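Local coordinates for ofchtiv-g5 (Ostrinia furnacalis, PDB 6JM8), which probably hydrolyses the beta-1,4 linkages of chitin, as an insect group IV chitinase of glycoside hydrolase family 18, at residues V80-W85 with L121-L126. Residues are numbered along the deposited sequence; the frame is centred on the assembly and turned at random.
Sequences VAVGGW and LDVDWL. With NAG (2-acetamido-2-deoxy-beta-D-glucopyranose), chain B; NAG (2-acetamido-2-deoxy-beta-D-glucopyranose), chain C; NAG (2-acetamido-2-deoxy-beta-D-glucopyranose), chain D.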
loop_
_atom_site.group_PDB
_atom_site.type_symbol
_atom_site.label_atom_id
_atom_site.label_comp_id
_atom_site.label_asym_id
_atom_site.label_seq_id
_atom_site.Cartn_x
_atom_site.Cartn_y
_atom_site.Cartn_z
ATOM N N VAL A 80 2.415 11.269 -8.024
ATOM C CA VAL A 80 1.331 10.572 -8.701
ATOM C C VAL A 80 1.763 9.127 -8.906
ATOM O O VAL A 80 2.929 8.852 -9.214
ATOM C CB VAL A 80 0.947 11.250 -10.035
ATOM C CG1 VAL A 80 2.053 11.107 -11.076
ATOM C CG2 VAL A 80 -0.371 10.692 -10.555
ATOM N N ALA A 81 0.834 8.202 -8.693
ATOM C CA ALA A 81 1.113 6.776 -8.782
ATOM C C ALA A 81 0.448 6.204 -10.024
ATOM O O ALA A 81 -0.754 6.399 -10.234
ATOM C CB ALA A 81 0.626 6.037 -7.534
ATOM N N VAL A 82 1.229 5.503 -10.842
ATOM C CA VAL A 82 0.735 4.859 -12.052
ATOM C C VAL A 82 0.666 3.359 -11.802
ATOM O O VAL A 82 1.602 2.768 -11.248
ATOM C CB VAL A 82 1.614 5.187 -13.273
ATOM C CG1 VAL A 82 3.061 4.757 -13.046
ATOM C CG2 VAL A 82 1.046 4.535 -14.526
ATOM N N GLY A 83 -0.447 2.749 -12.193
ATOM C CA GLY A 83 -0.603 1.322 -12.023
ATOM C C GLY A 83 -1.600 0.935 -10.953
ATOM O O GLY A 83 -2.733 1.424 -10.933
ATOM N N GLY A 84 -1.183 0.059 -10.051
ATOM C CA GLY A 84 -2.090 -0.486 -9.066
ATOM C C GLY A 84 -2.708 -1.784 -9.534
ATOM O O GLY A 84 -2.497 -2.256 -10.656
ATOM N N TRP A 85 -3.509 -2.366 -8.641
ATOM C CA TRP A 85 -4.040 -3.706 -8.869
ATOM C C TRP A 85 -4.937 -3.748 -10.101
ATOM O O TRP A 85 -4.722 -4.555 -11.014
ATOM C CB TRP A 85 -4.803 -4.177 -7.631
ATOM C CG TRP A 85 -5.355 -5.554 -7.764
ATOM C CD1 TRP A 85 -6.662 -5.898 -7.958
ATOM C CD2 TRP A 85 -4.618 -6.778 -7.718
ATOM N NE1 TRP A 85 -6.783 -7.263 -8.034
ATOM C CE2 TRP A 85 -5.543 -7.827 -7.890
ATOM C CE3 TRP A 85 -3.265 -7.090 -7.546
ATOM C CZ2 TRP A 85 -5.159 -9.165 -7.896
ATOM C CZ3 TRP A 85 -2.886 -8.418 -7.552
ATOM C CH2 TRP A 85 -3.830 -9.441 -7.726
ATOM N N LEU A 121 6.943 10.548 -9.533
ATOM C CA LEU A 121 6.149 9.430 -10.016
ATOM C C LEU A 121 6.411 8.202 -9.157
ATOM O O LEU A 121 7.568 7.858 -8.890
ATOM C CB LEU A 121 6.477 9.120 -11.482
ATOM C CG LEU A 121 5.747 7.944 -12.131
ATOM C CD1 LEU A 121 4.269 8.259 -12.294
ATOM C CD2 LEU A 121 6.378 7.597 -13.474
ATOM N N ASP A 122 5.336 7.551 -8.728
ATOM C CA ASP A 122 5.404 6.271 -8.037
ATOM C C ASP A 122 4.926 5.190 -9.002
ATOM O O ASP A 122 3.769 5.211 -9.435
ATOM C CB ASP A 122 4.547 6.299 -6.771
ATOM C CG ASP A 122 4.671 5.036 -5.947
ATOM O OD1 ASP A 122 5.790 4.718 -5.494
ATOM O OD2 ASP A 122 3.635 4.365 -5.743
ATOM N N VAL A 123 5.817 4.268 -9.356
ATOM C CA VAL A 123 5.509 3.221 -10.324
ATOM C C VAL A 123 4.990 2.008 -9.563
ATOM O O VAL A 123 5.733 1.372 -8.812
ATOM C CB VAL A 123 6.729 2.857 -11.178
ATOM C CG1 VAL A 123 6.369 1.749 -12.154
ATOM C CG2 VAL A 123 7.249 4.078 -11.908
ATOM N N ASP A 124 3.709 1.688 -9.752
ATOM C CA ASP A 124 3.102 0.576 -9.033
ATOM C C ASP A 124 2.621 -0.486 -10.011
ATOM O O ASP A 124 1.431 -0.797 -10.074
ATOM C CB ASP A 124 1.942 1.052 -8.154
ATOM C CG ASP A 124 2.390 2.022 -7.102
ATOM O OD1 ASP A 124 3.600 2.275 -7.037
ATOM O OD2 ASP A 124 1.544 2.541 -6.342
ATOM N N TRP A 125 3.546 -1.102 -10.736
ATOM C CA TRP A 125 3.261 -2.127 -11.687
ATOM C C TRP A 125 3.123 -3.408 -10.919
ATOM O O TRP A 125 4.050 -3.840 -10.392
ATOM C CB TRP A 125 4.375 -2.215 -12.708
ATOM C CG TRP A 125 4.349 -3.356 -13.618
ATOM C CD1 TRP A 125 3.411 -4.316 -13.701
ATOM C CD2 TRP A 125 5.363 -3.709 -14.567
ATOM N NE1 TRP A 125 3.746 -5.240 -14.647
ATOM C CE2 TRP A 125 4.945 -4.897 -15.192
ATOM C CE3 TRP A 125 6.560 -3.141 -14.952
ATOM C CZ2 TRP A 125 5.675 -5.505 -16.179
ATOM C CZ3 TRP A 125 7.284 -3.758 -15.907
ATOM C CH2 TRP A 125 6.832 -4.926 -16.521
ATOM N N LEU A 126 1.928 -3.976 -10.895
ATOM C CA LEU A 126 1.648 -5.210 -10.173
ATOM C C LEU A 126 1.311 -6.400 -11.058
ATOM O O LEU A 126 0.168 -6.554 -11.339
ATOM C CB LEU A 126 0.500 -4.996 -9.173
ATOM C CG LEU A 126 0.719 -4.175 -7.924
ATOM C CD1 LEU A 126 1.726 -3.138 -8.083
ATOM C CD2 LEU A 126 -0.473 -3.742 -7.103
HETATM C C1 NAG B . -1.895 -2.997 -3.569
HETATM C C2 NAG B . -2.079 -1.690 -4.411
HETATM C C3 NAG B . -3.557 -1.289 -4.533
HETATM C C4 NAG B . -4.421 -1.977 -3.493
HETATM C C5 NAG B . -3.703 -2.018 -2.155
HETATM C C6 NAG B . -4.595 -2.618 -1.097
HETATM C C7 NAG B . -0.134 -0.179 -4.405
HETATM C C8 NAG B . 0.522 0.982 -3.729
HETATM N N2 NAG B . -1.292 -0.588 -3.875
HETATM O O3 NAG B . -4.059 -1.555 -5.837
HETATM O O4 NAG B . -5.591 -1.202 -3.275
HETATM O O5 NAG B . -2.531 -2.841 -2.234
HETATM O O6 NAG B . -4.562 -4.035 -1.185
HETATM O O7 NAG B . 0.372 -0.736 -5.373
HETATM C C1 NAG C . -2.849 -8.250 -3.636
HETATM C C2 NAG C . -4.117 -7.419 -3.580
HETATM C C3 NAG C . -3.881 -6.020 -4.164
HETATM C C4 NAG C . -2.638 -5.356 -3.578
HETATM C C5 NAG C . -1.461 -6.329 -3.633
HETATM C C6 NAG C . -0.197 -5.827 -2.972
HETATM C C7 NAG C . -6.452 -8.189 -3.836
HETATM C C8 NAG C . -7.424 -8.925 -4.710
HETATM N N2 NAG C . -5.193 -8.103 -4.283
HETATM O O3 NAG C . -5.006 -5.201 -3.869
HETATM O O4 NAG C . -2.355 -4.170 -4.325
HETATM O O5 NAG C . -1.802 -7.563 -2.990
HETATM O O6 NAG C . 0.871 -6.712 -3.266
HETATM O O7 NAG C . -6.791 -7.700 -2.766
HETATM C C1 NAG D . -6.637 -1.508 -4.185
HETATM C C2 NAG D . -7.944 -1.213 -3.451
HETATM C C3 NAG D . -9.150 -1.346 -4.403
HETATM C C4 NAG D . -8.894 -0.541 -5.670
HETATM C C5 NAG D . -7.582 -1.000 -6.279
HETATM C C6 NAG D . -7.233 -0.290 -7.560
HETATM C C7 NAG D . -8.184 -1.700 -1.055
HETATM C C8 NAG D . -8.213 -0.220 -0.843
HETATM N N2 NAG D . -8.070 -2.118 -2.320
HETATM O O3 NAG D . -10.347 -0.921 -3.757
HETATM O O4 NAG D . -9.918 -0.658 -6.642
HETATM O O5 NAG D . -6.543 -0.707 -5.351
HETATM O O6 NAG D . -6.076 -0.886 -8.106
HETATM O O7 NAG D . -8.285 -2.489 -0.123
HETATM O O HOH W 1 -0.277 -2.929 -12.091
#
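Leu126 meets Trp85 with a methyl group where family 18 chitinases normally carry their catalytic glutamate. Leu126 CD2 lies near the plane of the indole, at the ring edge, 4.4 Å from Trp85 CE3. Leu126 CD2 is 3.4 Å from O4 of NAG (chain C), the oxygen joining this sugar to NAG (chain B). The indole, set by a chi1 of -179° with CG anti to the backbone N, lays one face under NAG (chain C), whose N2 sits 3.5 Å above the ring centre. An alanine here would remove that platform, and NAG (chain C) would probably be freer to shift. Trp85 N also donates to O3 of NAG (chain B) at 3.0 Å. Behind the sugars, 80-83 and 121-124 pair as parallel strands, and the last rung, Gly84 N to Asp124 O at 2.8 Å, extends the ladder past the strand end. Gly83 has positive phi (109°), and a CB on it would collide with Asp124 O. On the sheet face bearing Val80 and Val123, Leu121 CD1 packs 3.8 Å from Val82 CG1, against helix 99-115. Asp122, Asp124 and Leu126 follow the DxxDxDxE pattern, its glutamate replaced, at the C-terminal strand ends of a family 18 TIM barrel.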